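PDB 4QAS: CT263 from Chlamydia trachomatis, which probably hydrolyses aminodeoxyfutalosine, releasing adenine, in the futalosine route to menaquinone, as an MTAN-type nucleosidase. Local coordinates for residues 34-39 against 45-50; 95-100 against 106-111; 85-90 against 173-178; 63-68 against 148-153. The protein carries 1 engineered substitution. All coordinates share one frame; numbering follows the deposited sequence.

Contact 1: 34-39 against 45-50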
loop_
_atom_site.group_PDB
_atom_site.type_symbol
_atom_site.label_atom_id
_atom_site.label_comp_id
_atom_site.label_asym_id
_atom_site.label_seq_id
_atom_site.Cartn_x
_atom_site.Cartn_y
_atom_site.Cartn_z
ATOM N N ASN A 34 -3.557 9.229 -21.762
ATOM C CA ASN A 34 -2.947 10.213 -20.881
ATOM C C ASN A 34 -3.434 10.087 -19.443
ATOM O O ASN A 34 -3.482 11.089 -18.712
ATOM C CB ASN A 34 -3.187 11.632 -21.411
ATOM C CG ASN A 34 -2.127 12.609 -20.967
ATOM O OD1 ASN A 34 -1.171 12.238 -20.298
ATOM N ND2 ASN A 34 -2.283 13.872 -21.363
ATOM N N PHE A 35 -3.793 8.879 -18.999
ATOM C CA PHE A 35 -4.068 8.653 -17.583
ATOM C C PHE A 35 -3.449 7.331 -17.143
ATOM O O PHE A 35 -2.961 6.557 -17.959
ATOM C CB PHE A 35 -5.559 8.801 -17.214
ATOM C CG PHE A 35 -6.458 7.747 -17.793
ATOM C CD1 PHE A 35 -7.027 7.909 -19.049
ATOM C CD2 PHE A 35 -6.759 6.603 -17.070
ATOM C CE1 PHE A 35 -7.867 6.938 -19.575
ATOM C CE2 PHE A 35 -7.597 5.638 -17.577
ATOM C CZ PHE A 35 -8.154 5.800 -18.837
ATOM N N TYR A 36 -3.469 7.080 -15.831
ATOM C CA TYR A 36 -2.727 5.953 -15.272
ATOM C C TYR A 36 -3.580 4.704 -15.165
ATOM O O TYR A 36 -4.753 4.763 -14.800
ATOM C CB TYR A 36 -2.237 6.248 -13.867
ATOM C CG TYR A 36 -1.489 7.516 -13.715
ATOM C CD1 TYR A 36 -0.139 7.557 -13.939
ATOM C CD2 TYR A 36 -2.127 8.677 -13.293
ATOM C CE1 TYR A 36 0.574 8.727 -13.776
ATOM C CE2 TYR A 36 -1.429 9.849 -13.127
ATOM C CZ TYR A 36 -0.077 9.865 -13.372
ATOM O OH TYR A 36 0.616 11.041 -13.201
ATOM N N THR A 37 -2.962 3.559 -15.447
ATOM C CA THR A 37 -3.683 2.296 -15.442
ATOM C C THR A 37 -2.776 1.187 -14.929
ATOM O O THR A 37 -1.560 1.204 -15.145
ATOM C CB THR A 37 -4.175 1.973 -16.855
ATOM O OG1 THR A 37 -5.064 0.848 -16.808
ATOM C CG2 THR A 37 -3.004 1.682 -17.806
ATOM N N TYR A 38 -3.409 0.203 -14.292
ATOM C CA TYR A 38 -2.729 -0.981 -13.787
ATOM C C TYR A 38 -3.764 -2.088 -13.761
ATOM O O TYR A 38 -4.934 -1.827 -13.481
ATOM C CB TYR A 38 -2.243 -0.717 -12.359
ATOM C CG TYR A 38 -1.722 -1.943 -11.647
ATOM C CD1 TYR A 38 -0.558 -2.548 -12.070
ATOM C CD2 TYR A 38 -2.376 -2.471 -10.544
ATOM C CE1 TYR A 38 -0.044 -3.677 -11.431
ATOM C CE2 TYR A 38 -1.860 -3.598 -9.891
ATOM C CZ TYR A 38 -0.711 -4.179 -10.344
ATOM O OH TYR A 38 -0.212 -5.289 -9.687
ATOM N N HIS A 39 -3.360 -3.308 -14.062
ATOM C CA HIS A 39 -4.277 -4.432 -13.944
ATOM C C HIS A 39 -3.535 -5.651 -13.423
ATOM O O HIS A 39 -2.348 -5.842 -13.688
ATOM C CB HIS A 39 -4.968 -4.747 -15.268
ATOM C CG HIS A 39 -4.040 -5.287 -16.308
ATOM N ND1 HIS A 39 -3.866 -6.638 -16.518
ATOM C CD2 HIS A 39 -3.217 -4.661 -17.178
ATOM C CE1 HIS A 39 -2.981 -6.819 -17.483
ATOM N NE2 HIS A 39 -2.571 -5.636 -17.900
ATOM N N LEU A 45 -7.390 -1.184 -12.309
ATOM C CA LEU A 45 -7.290 -0.030 -11.441
ATOM C C LEU A 45 -6.806 1.153 -12.270
ATOM O O LEU A 45 -5.655 1.158 -12.723
ATOM C CB LEU A 45 -6.315 -0.347 -10.306
ATOM C CG LEU A 45 -6.233 0.662 -9.197
ATOM C CD1 LEU A 45 -7.578 0.801 -8.486
ATOM C CD2 LEU A 45 -5.126 0.201 -8.243
ATOM N N ASP A 46 -7.667 2.157 -12.462
ATOM C CA ASP A 46 -7.313 3.345 -13.221
ATOM C C ASP A 46 -7.310 4.525 -12.267
ATOM O O ASP A 46 -8.037 4.539 -11.268
ATOM C CB ASP A 46 -8.306 3.589 -14.361
ATOM C CG ASP A 46 -8.183 2.576 -15.498
ATOM O OD1 ASP A 46 -7.177 1.827 -15.528
ATOM O OD2 ASP A 46 -9.103 2.562 -16.333
ATOM N N VAL A 47 -6.500 5.533 -12.591
ATOM C CA VAL A 47 -6.406 6.734 -11.766
ATOM C C VAL A 47 -6.534 7.952 -12.650
ATOM O O VAL A 47 -5.806 8.082 -13.637
ATOM C CB VAL A 47 -5.072 6.787 -11.000
ATOM C CG1 VAL A 47 -4.998 8.061 -10.173
ATOM C CG2 VAL A 47 -4.954 5.604 -10.101
ATOM N N MET A 48 -7.428 8.862 -12.270
ATOM C CA MET A 48 -7.534 10.179 -12.882
ATOM C C MET A 48 -7.269 11.262 -11.854
ATOM O O MET A 48 -7.703 11.169 -10.710
ATOM C CB MET A 48 -8.908 10.351 -13.464
ATOM C CG MET A 48 -9.062 9.455 -14.654
ATOM S SD MET A 48 -10.671 9.529 -15.428
ATOM C CE MET A 48 -10.498 8.266 -16.689
ATOM N N VAL A 49 -6.557 12.288 -12.283
ATOM C CA VAL A 49 -6.224 13.445 -11.458
ATOM C C VAL A 49 -6.885 14.654 -12.119
ATOM O O VAL A 49 -6.594 14.969 -13.281
ATOM C CB VAL A 49 -4.705 13.627 -11.365
ATOM C CG1 VAL A 49 -4.376 14.835 -10.483
ATOM C CG2 VAL A 49 -4.052 12.378 -10.806
ATOM N N LEU A 50 -7.784 15.329 -11.395
ATOM C CA LEU A 50 -8.644 16.328 -12.034
ATOM C C LEU A 50 -7.880 17.577 -12.444
ATOM O O LEU A 50 -8.089 18.103 -13.532
ATOM C CB LEU A 50 -9.814 16.712 -11.124
ATOM C CG LEU A 50 -10.759 15.562 -10.789
ATOM C CD1 LEU A 50 -11.871 16.052 -9.893
ATOM C CD2 LEU A 50 -11.349 14.942 -12.059
#

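Contact 2: 95-100 against 106-111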
loop_
_atom_site.group_PDB
_atom_site.type_symbol
_atom_site.label_atom_id
_atom_site.label_comp_id
_atom_site.label_asym_id
_atom_site.label_seq_id
_atom_site.Cartn_x
_atom_site.Cartn_y
_atom_site.Cartn_z
ATOM N N SER A 95 -22.607 11.470 3.173
ATOM C CA SER A 95 -23.252 12.350 2.213
ATOM C C SER A 95 -22.345 13.542 1.973
ATOM O O SER A 95 -21.540 13.923 2.825
ATOM C CB SER A 95 -24.648 12.786 2.665
ATOM O OG SER A 95 -24.541 13.740 3.689
ATOM N N VAL A 96 -22.476 14.104 0.780
ATOM C CA VAL A 96 -21.723 15.269 0.374
ATOM C C VAL A 96 -22.704 16.347 -0.077
ATOM O O VAL A 96 -23.657 16.064 -0.826
ATOM C CB VAL A 96 -20.695 14.917 -0.714
ATOM C CG1 VAL A 96 -21.355 14.278 -1.935
ATOM C CG2 VAL A 96 -19.871 16.128 -1.068
ATOM N N LYS A 97 -22.485 17.561 0.391
ATOM C CA LYS A 97 -23.308 18.721 0.056
ATOM C C LYS A 97 -22.445 19.690 -0.728
ATOM O O LYS A 97 -21.334 20.004 -0.294
ATOM C CB LYS A 97 -23.713 19.474 1.332
ATOM C CG LYS A 97 -24.692 18.808 2.274
ATOM C CD LYS A 97 -25.108 19.785 3.389
ATOM C CE LYS A 97 -23.915 20.248 4.228
ATOM N NZ LYS A 97 -24.286 21.161 5.347
ATOM N N GLU A 98 -22.946 20.201 -1.849
ATOM C CA GLU A 98 -22.368 21.393 -2.459
ATOM C C GLU A 98 -23.060 22.588 -1.832
ATOM O O GLU A 98 -24.300 22.617 -1.728
ATOM C CB GLU A 98 -22.571 21.410 -3.970
ATOM C CG GLU A 98 -21.930 22.619 -4.686
ATOM C CD GLU A 98 -20.407 22.514 -4.827
ATOM O OE1 GLU A 98 -19.900 21.398 -5.049
ATOM O OE2 GLU A 98 -19.708 23.546 -4.721
ATOM N N LEU A 99 -22.289 23.581 -1.450
ATOM C CA LEU A 99 -22.841 24.788 -0.876
ATOM C C LEU A 99 -22.362 25.978 -1.695
ATOM O O LEU A 99 -21.160 26.109 -1.974
ATOM C CB LEU A 99 -22.387 24.933 0.573
ATOM C CG LEU A 99 -22.761 26.210 1.290
ATOM C CD1 LEU A 99 -24.254 26.358 1.443
ATOM C CD2 LEU A 99 -22.099 26.240 2.671
ATOM N N THR A 100 -23.308 26.868 -2.046
ATOM C CA THR A 100 -23.057 28.142 -2.717
ATOM C C THR A 100 -23.195 29.260 -1.689
ATOM O O THR A 100 -24.320 29.632 -1.325
ATOM C CB THR A 100 -24.049 28.349 -3.872
ATOM O OG1 THR A 100 -23.851 27.298 -4.821
ATOM C CG2 THR A 100 -23.832 29.701 -4.543
ATOM N N GLU A 106 -28.079 24.817 -1.463
ATOM C CA GLU A 106 -27.336 23.583 -1.317
ATOM C C GLU A 106 -27.959 22.493 -2.167
ATOM O O GLU A 106 -29.153 22.516 -2.492
ATOM C CB GLU A 106 -27.364 23.061 0.144
ATOM C CG GLU A 106 -26.860 24.008 1.205
ATOM C CD GLU A 106 -26.851 23.372 2.592
ATOM O OE1 GLU A 106 -27.436 22.279 2.757
ATOM O OE2 GLU A 106 -26.254 23.959 3.517
ATOM N N GLU A 107 -27.130 21.539 -2.541
ATOM C CA GLU A 107 -27.575 20.259 -3.041
ATOM C C GLU A 107 -26.844 19.216 -2.209
ATOM O O GLU A 107 -25.838 19.522 -1.554
ATOM C CB GLU A 107 -27.288 20.117 -4.545
ATOM C CG GLU A 107 -25.903 20.561 -4.983
ATOM C CD GLU A 107 -25.748 20.570 -6.500
ATOM O OE1 GLU A 107 -26.617 20.002 -7.195
ATOM O OE2 GLU A 107 -24.752 21.140 -6.996
ATOM N N GLU A 108 -27.356 18.000 -2.192
ATOM C CA GLU A 108 -26.756 16.972 -1.352
ATOM C C GLU A 108 -27.014 15.611 -1.953
ATOM O O GLU A 108 -28.117 15.346 -2.448
ATOM C CB GLU A 108 -27.315 17.032 0.080
ATOM C CG GLU A 108 -26.578 16.128 1.060
ATOM C CD GLU A 108 -27.131 16.211 2.485
ATOM O OE1 GLU A 108 -26.715 15.411 3.350
ATOM O OE2 GLU A 108 -28.008 17.070 2.727
ATOM N N LEU A 109 -26.001 14.750 -1.920
ATOM C CA LEU A 109 -26.105 13.384 -2.383
ATOM C C LEU A 109 -25.495 12.430 -1.381
ATOM O O LEU A 109 -24.424 12.694 -0.820
ATOM C CB LEU A 109 -25.396 13.192 -3.707
ATOM C CG LEU A 109 -26.074 13.787 -4.937
ATOM C CD1 LEU A 109 -25.095 13.652 -6.106
ATOM C CD2 LEU A 109 -27.399 13.135 -5.239
ATOM N N GLU A 110 -26.148 11.297 -1.195
ATOM C CA GLU A 110 -25.567 10.214 -0.432
ATOM C C GLU A 110 -24.421 9.585 -1.224
ATOM O O GLU A 110 -24.444 9.519 -2.459
ATOM C CB GLU A 110 -26.616 9.146 -0.141
ATOM C CG GLU A 110 -26.274 8.279 1.059
ATOM C CD GLU A 110 -26.455 9.016 2.391
ATOM O OE1 GLU A 110 -26.062 8.456 3.443
ATOM O OE2 GLU A 110 -27.038 10.111 2.394
ATOM N N VAL A 111 -23.412 9.123 -0.487
ATOM C CA VAL A 111 -22.342 8.358 -1.103
ATOM C C VAL A 111 -22.165 7.079 -0.308
ATOM O O VAL A 111 -22.647 6.924 0.816
ATOM C CB VAL A 111 -21.010 9.119 -1.268
ATOM C CG1 VAL A 111 -21.076 10.090 -2.433
ATOM C CG2 VAL A 111 -20.686 9.849 -0.014
#

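Contact 3: 85-90 against 173-178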
loop_
_atom_site.group_PDB
_atom_site.type_symbol
_atom_site.label_atom_id
_atom_site.label_comp_id
_atom_site.label_asym_id
_atom_site.label_seq_id
_atom_site.Cartn_x
_atom_site.Cartn_y
_atom_site.Cartn_z
ATOM N N ILE A 85 -12.634 17.167 15.110
ATOM C CA ILE A 85 -12.044 16.293 14.096
ATOM C C ILE A 85 -10.528 16.403 14.220
ATOM O O ILE A 85 -9.981 17.483 13.947
ATOM C CB ILE A 85 -12.498 16.733 12.697
ATOM C CG1 ILE A 85 -14.009 16.547 12.557
ATOM C CG2 ILE A 85 -11.757 15.970 11.601
ATOM C CD1 ILE A 85 -14.619 17.211 11.333
ATOM N N PRO A 86 -9.821 15.352 14.619
ATOM C CA PRO A 86 -8.365 15.429 14.644
ATOM C C PRO A 86 -7.835 15.459 13.218
ATOM O O PRO A 86 -8.502 15.000 12.289
ATOM C CB PRO A 86 -7.949 14.137 15.354
ATOM C CG PRO A 86 -9.020 13.184 14.985
ATOM C CD PRO A 86 -10.301 13.989 14.921
ATOM N N LEU A 87 -6.644 16.020 13.033
ATOM C CA LEU A 87 -5.980 15.992 11.734
ATOM C C LEU A 87 -5.316 14.640 11.456
ATOM O O LEU A 87 -5.075 13.829 12.357
ATOM C CB LEU A 87 -4.946 17.109 11.630
ATOM C CG LEU A 87 -5.508 18.513 11.868
ATOM C CD1 LEU A 87 -4.469 19.529 11.494
ATOM C CD2 LEU A 87 -6.775 18.744 11.064
ATOM N N LEU A 88 -5.028 14.399 10.169
ATOM C CA LEU A 88 -4.358 13.170 9.722
ATOM C C LEU A 88 -5.205 11.937 9.978
ATOM O O LEU A 88 -4.676 10.832 10.146
ATOM C CB LEU A 88 -2.956 13.011 10.314
ATOM C CG LEU A 88 -1.969 13.965 9.661
ATOM C CD1 LEU A 88 -0.740 14.118 10.528
ATOM C CD2 LEU A 88 -1.574 13.459 8.293
ATOM N N LYS A 89 -6.520 12.094 9.998
ATOM C CA LYS A 89 -7.449 10.993 10.218
ATOM C C LYS A 89 -8.262 10.759 8.949
ATOM O O LYS A 89 -8.760 11.705 8.333
ATOM C CB LYS A 89 -8.383 11.291 11.382
ATOM C CG LYS A 89 -9.321 10.164 11.726
ATOM C CD LYS A 89 -9.982 10.351 13.059
ATOM C CE LYS A 89 -10.999 9.280 13.305
ATOM N NZ LYS A 89 -10.381 7.945 13.470
ATOM N N THR A 90 -8.411 9.503 8.568
ATOM C CA THR A 90 -9.090 9.119 7.349
ATOM C C THR A 90 -10.533 8.762 7.659
ATOM O O THR A 90 -10.794 7.965 8.562
ATOM C CB THR A 90 -8.363 7.924 6.749
ATOM O OG1 THR A 90 -6.961 8.229 6.704
ATOM C CG2 THR A 90 -8.920 7.613 5.382
ATOM N N GLN A 173 -3.570 26.874 7.453
ATOM C CA GLN A 173 -3.200 26.443 6.108
ATOM C C GLN A 173 -1.779 25.887 6.047
ATOM O O GLN A 173 -1.488 25.044 5.194
ATOM C CB GLN A 173 -3.341 27.596 5.112
ATOM C CG GLN A 173 -4.749 28.164 4.990
ATOM C CD GLN A 173 -5.774 27.118 4.589
ATOM O OE1 GLN A 173 -5.615 26.409 3.584
ATOM N NE2 GLN A 173 -6.830 26.993 5.392
ATOM N N ASP A 174 -0.885 26.326 6.926
ATOM C CA ASP A 174 0.500 25.874 6.852
ATOM C C ASP A 174 0.609 24.372 7.050
ATOM O O ASP A 174 1.462 23.719 6.432
ATOM C CB ASP A 174 1.340 26.592 7.907
ATOM C CG ASP A 174 1.792 27.969 7.460
ATOM O OD1 ASP A 174 2.028 28.155 6.249
ATOM O OD2 ASP A 174 1.909 28.868 8.321
ATOM N N PHE A 175 -0.252 23.796 7.883
ATOM C CA PHE A 175 -0.188 22.357 8.103
ATOM C C PHE A 175 -0.456 21.590 6.811
ATOM O O PHE A 175 0.226 20.601 6.506
ATOM C CB PHE A 175 -1.171 21.924 9.185
ATOM C CG PHE A 175 -0.964 20.518 9.639
ATOM C CD1 PHE A 175 -0.069 20.234 10.653
ATOM C CD2 PHE A 175 -1.640 19.475 9.041
ATOM C CE1 PHE A 175 0.128 18.928 11.071
ATOM C CE2 PHE A 175 -1.422 18.178 9.439
ATOM C CZ PHE A 175 -0.552 17.903 10.461
ATOM N N LEU A 176 -1.445 22.031 6.031
ATOM C CA LEU A 176 -1.699 21.439 4.721
ATOM C C LEU A 176 -0.483 21.578 3.822
ATOM O O LEU A 176 -0.042 20.609 3.199
ATOM C CB LEU A 176 -2.917 22.130 4.099
ATOM C CG LEU A 176 -3.195 21.836 2.617
ATOM C CD1 LEU A 176 -3.422 20.356 2.341
ATOM C CD2 LEU A 176 -4.392 22.655 2.160
ATOM N N LYS A 177 0.100 22.772 3.778
ATOM C CA LYS A 177 1.256 23.012 2.927
ATOM C C LYS A 177 2.403 22.067 3.258
ATOM O O LYS A 177 3.127 21.630 2.357
ATOM C CB LYS A 177 1.701 24.460 3.103
ATOM C CG LYS A 177 3.009 24.803 2.401
ATOM C CD LYS A 177 3.448 26.229 2.692
ATOM C CE LYS A 177 4.678 26.606 1.878
ATOM N NZ LYS A 177 5.030 28.042 2.041
ATOM N N ASN A 178 2.594 21.749 4.538
ATOM C CA ASN A 178 3.785 21.052 5.003
ATOM C C ASN A 178 3.606 19.554 5.179
ATOM O O ASN A 178 4.587 18.865 5.481
ATOM C CB ASN A 178 4.248 21.637 6.333
ATOM C CG ASN A 178 4.749 23.055 6.208
ATOM O OD1 ASN A 178 5.301 23.445 5.182
ATOM N ND2 ASN A 178 4.549 23.838 7.259
#

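Contact 4: 63-68 against 148-153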
loop_
_atom_site.group_PDB
_atom_site.type_symbol
_atom_site.label_atom_id
_atom_site.label_comp_id
_atom_site.label_asym_id
_atom_site.label_seq_id
_atom_site.Cartn_x
_atom_site.Cartn_y
_atom_site.Cartn_z
ATOM N N SER A 63 -16.347 15.283 -17.617
ATOM C CA SER A 63 -17.523 15.473 -18.431
ATOM C C SER A 63 -17.095 15.332 -19.889
ATOM O O SER A 63 -16.256 16.111 -20.353
ATOM C CB SER A 63 -18.105 16.855 -18.187
ATOM O OG SER A 63 -19.259 17.050 -18.979
ATOM N N PRO A 64 -17.633 14.324 -20.615
ATOM C CA PRO A 64 -18.569 13.305 -20.124
ATOM C C PRO A 64 -17.902 12.397 -19.106
ATOM O O PRO A 64 -16.678 12.228 -19.137
ATOM C CB PRO A 64 -18.922 12.503 -21.379
ATOM C CG PRO A 64 -17.781 12.692 -22.287
ATOM C CD PRO A 64 -17.234 14.068 -22.011
ATOM N N PRO A 65 -18.688 11.850 -18.178
ATOM C CA PRO A 65 -18.100 11.013 -17.145
ATOM C C PRO A 65 -17.584 9.716 -17.735
ATOM O O PRO A 65 -18.157 9.174 -18.697
ATOM C CB PRO A 65 -19.275 10.763 -16.183
ATOM C CG PRO A 65 -20.460 10.925 -16.984
ATOM C CD PRO A 65 -20.147 11.952 -18.031
ATOM N N PRO A 66 -16.491 9.182 -17.199
ATOM C CA PRO A 66 -16.003 7.872 -17.639
ATOM C C PRO A 66 -17.068 6.797 -17.473
ATOM O O PRO A 66 -17.681 6.659 -16.415
ATOM C CB PRO A 66 -14.811 7.623 -16.707
ATOM C CG PRO A 66 -14.365 8.965 -16.305
ATOM C CD PRO A 66 -15.588 9.797 -16.215
ATOM N N SER A 67 -17.244 6.002 -18.510
ATOM C CA SER A 67 -18.200 4.907 -18.492
ATOM C C SER A 67 -17.476 3.588 -18.217
ATOM O O SER A 67 -16.257 3.466 -18.383
ATOM C CB SER A 67 -18.920 4.825 -19.837
ATOM O OG SER A 67 -17.974 4.621 -20.871
ATOM N N GLY A 68 -18.245 2.617 -17.737
ATOM C CA GLY A 68 -17.817 1.234 -17.714
ATOM C C GLY A 68 -17.218 0.748 -16.413
ATOM O O GLY A 68 -16.943 -0.452 -16.300
ATOM N N ALA A 148 -19.345 13.019 -7.137
ATOM C CA ALA A 148 -20.498 12.168 -6.839
ATOM C C ALA A 148 -21.623 12.406 -7.832
ATOM O O ALA A 148 -22.324 11.468 -8.239
ATOM C CB ALA A 148 -21.011 12.430 -5.431
ATOM N N LYS A 149 -21.857 13.668 -8.205
ATOM C CA LYS A 149 -22.921 13.957 -9.158
ATOM C C LYS A 149 -22.595 13.394 -10.534
ATOM O O LYS A 149 -23.468 12.830 -11.202
ATOM C CB LYS A 149 -23.169 15.460 -9.220
ATOM C CG LYS A 149 -24.260 15.874 -10.192
ATOM C CD LYS A 149 -25.618 15.313 -9.772
ATOM C CE LYS A 149 -26.754 15.844 -10.638
ATOM N NZ LYS A 149 -26.568 15.506 -12.075
ATOM N N GLN A 150 -21.334 13.504 -10.965
ATOM C CA GLN A 150 -20.952 12.901 -12.242
ATOM C C GLN A 150 -21.097 11.384 -12.201
ATOM O O GLN A 150 -21.522 10.776 -13.187
ATOM C CB GLN A 150 -19.536 13.318 -12.648
ATOM C CG GLN A 150 -19.371 14.812 -12.934
ATOM C CD GLN A 150 -20.375 15.310 -13.940
ATOM O OE1 GLN A 150 -21.411 15.864 -13.576
ATOM N NE2 GLN A 150 -20.087 15.103 -15.217
ATOM N N ALA A 151 -20.782 10.756 -11.063
ATOM C CA ALA A 151 -20.960 9.309 -10.941
ATOM C C ALA A 151 -22.421 8.922 -11.136
ATOM O O ALA A 151 -22.722 7.884 -11.736
ATOM C CB ALA A 151 -20.462 8.835 -9.571
ATOM N N SER A 152 -23.341 9.752 -10.639
ATOM C CA SER A 152 -24.765 9.454 -10.803
ATOM C C SER A 152 -25.170 9.384 -12.276
ATOM O O SER A 152 -26.145 8.705 -12.622
ATOM C CB SER A 152 -25.600 10.502 -10.068
ATOM O OG SER A 152 -25.708 11.686 -10.835
ATOM N N LEU A 153 -24.429 10.049 -13.162
ATOM C CA LEU A 153 -24.794 10.083 -14.573
ATOM C C LEU A 153 -24.537 8.753 -15.271
ATOM O O LEU A 153 -25.198 8.449 -16.270
ATOM C CB LEU A 153 -24.028 11.188 -15.302
ATOM C CG LEU A 153 -24.332 12.651 -14.957
ATOM C CD1 LEU A 153 -23.444 13.576 -15.786
ATOM C CD2 LEU A 153 -25.787 12.988 -15.197
HETATM O O HOH W 1 -21.390 15.713 -17.768
#

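Contact 1: 34-39 against 45-50
The methyl of Met-48 sits squarely over the ring of Phe-35: CE is 3.9 Å from the ring centroid and only 5° off its normal, a CH-pi contact. SD lies farther out above the same face, so the pair also counts as Met-aromatic. A chain extended beyond CG gives Met-48 this reach, while the first torsion of Phe-35, 67°, tucks CG between its own N and C and turns the ring toward the partner strand. The rim of that ring also meets the carboxylate of Asp-46, with CE2 3.6 Å from OD2 and the two planes 73° apart. The other carboxylate oxygen, OD1, accepts from Thr-37 OG1 at 2.7 Å, and Tyr-69 OH bonds OD2; both oxygens of this buried acid are therefore engaged. At the Tyr-38 end Leu-45 N reaches Tyr-38 O at 2.8 Å. Toward Phe-35 the pairing slackens, since Tyr-36 N to Val-47 O is a weak bond of 3.4 Å. Burial is uneven too: Leu-45, Asp-46 and Val-47 are enclosed, whereas Tyr-36, Thr-37 and Tyr-38 stay partly open to solvent, although Tyr-38 also packs on Gln-185 of the second subunit. In this beta hairpin, strand 43-49 lies between strand 36-40 and the parallel strand 7-13, and helix 16-25 receives Tyr-36, Val-47 and Val-49 on one face.

Contact 2: 95-100 against 106-111
Val-96 and Leu-109 form a hydrogen-bonded antiparallel pair, with Val-96 N to Leu-109 O and Leu-109 N to Val-96 O both 2.9 Å, on strands whose axes run at 163° and approach to 4.6 Å. Glu-98 and Glu-107 repeat the pairing less evenly: the bond from Glu-98 N to Glu-107 O is bent, at 130°, while Glu-107 N returns a straighter one to Glu-98 O. Among the side chains, Ser-95 OG donates to Glu-108 OE1 at 2.8 Å and uses the anti lone pair of that oxygen. Two torsions bring the groups together: the hydroxyl of Ser-95 is turned between its own N and C (chi1 74°), and Glu-108 is extended to its full length. The two strands, 90-99 and 106-110, make a beta hairpin; beyond it, strand 119-124 runs parallel to strand 90-99 and bonds to Ser-95, Lys-97 and Leu-99. On the Ser-95 face of the hairpin Lys-97 passes between two acids. Its CG rests 3.5 Å from Glu-108 CG, CD lies 3.5 Å from Glu-106 OE1, and NZ makes a long salt bridge of 3.9 Å to Glu-106 OE2. Leu-99 CD1 also packs on Glu-106, against CG. On the opposite face Glu-98 and Glu-107 run alongside each other with their methylenes touching, although Glu-107 is poorly ordered; both lie next to Phe-145 of helix 144-153, which also receives Leu-109.

Contact 3: 85-90 against 173-178
Leu-87 and Leu-88 take hold of one phenyl ring, that of Phe-175, from two directions. Leu-87 CD1 lies over a face, 4.0 Å from the ring centroid and 21° off the normal, a CH-pi contact displaced toward the rim; its nearest ring atom is CD2, at 3.7 Å. Leu-88 CD1 instead lies in the plane of the ring, 3.8 Å from CZ at the far end. Face and edge are thus met by consecutive residues, consistent with the backbone turning at Leu-88, whose positive phi of 64° departs from the extended form of Leu-87. Phe-175 reaches across from helix 173-178 with CG trans to its backbone N (chi1 -169°), and its side chain and that of Leu-87 approach from opposing directions. In the next shell, strand 158-167 holds the loop: Ser-164 bonds to Pro-86 O and to the backbone of Leu-88 and Lys-89, and Tyr-167 OH bonds to Ile-85 O while its side chain touches Leu-87. On the helix side, Gln-173 and Leu-176 pack on Asn-166, the engineered residue of that same strand. Helix 180-197 touches Leu-88 through Lys-182 and Leu-183, and a sulfate ion, likely picked up during crystallisation, lies about 4 Å from the Leu-88 side chain. Between the two segments there is no hydrogen bond and just 134 Å² of buried surface, from the two leucines and Phe-175; such apolar contacts are only loosely directional, so the polar bonds to strand 158-167 probably do more to set the position of the loop.

Contact 4: 63-68 against 148-153
Pro-65 rests its ring on helix 144-153, meeting Gln-150 and Leu-153, one helical turn apart on the same side. The contact joins the loop leading into strand 71-80 to a helix packed on the central mixed sheet of an alpha/beta fold, consistent with the nucleoside phosphorylase fold of MTAN relatives. Starting at the backbone, Pro-65 CB lies 3.7 Å from the carbonyl oxygen of Gln-150, which is already taken by the N-H of Leu-153 at 3.0 Å. The next atom, CG, touches that oxygen more loosely and meets Leu-153 CB at 4.0 Å, the two side chains crossing at about a right angle. CD, closing the ring, faces the amide of Gln-150, 4.2 Å from NE2. Trp-72 of strand 71-80 packs against both Pro-65 and Gln-150. The Gln-150 chain is bent at chi2 (-53°), which brings its amide beside the loop at Ser-63, just before the cis peptide bond of Pro-64. NE2 donates to Leu-62 O and to a water, so it has two acceptors, enough for its two hydrogens. That water accepts from Gln-150 NE2 at 2.9 Å and hydrogen-bonds to Ser-63 OG at 2.8 Å.

All four contacts gather round one mixed sheet. Contacts 1 and 2 are hairpins of that sheet on opposite sides of the chain's centre, their own centres 26 Å apart. Contact 4 lies between them, 15 Å from contact 1 and 16 Å from contact 2, and touches both: Met-48 SD meets Pro-66 CG at 3.8 Å, and Val-96, Leu-109 and Val-111 pack on Ala-148 and Lys-149. Contact 3 is more remote, 23 Å or more between centres from each of the others. Contact 1 closes first along the chain; contact 2 is nested inside the loops of contacts 3 and 4, which cross each other. Distant segments are thereby interleaved into a single compact domain.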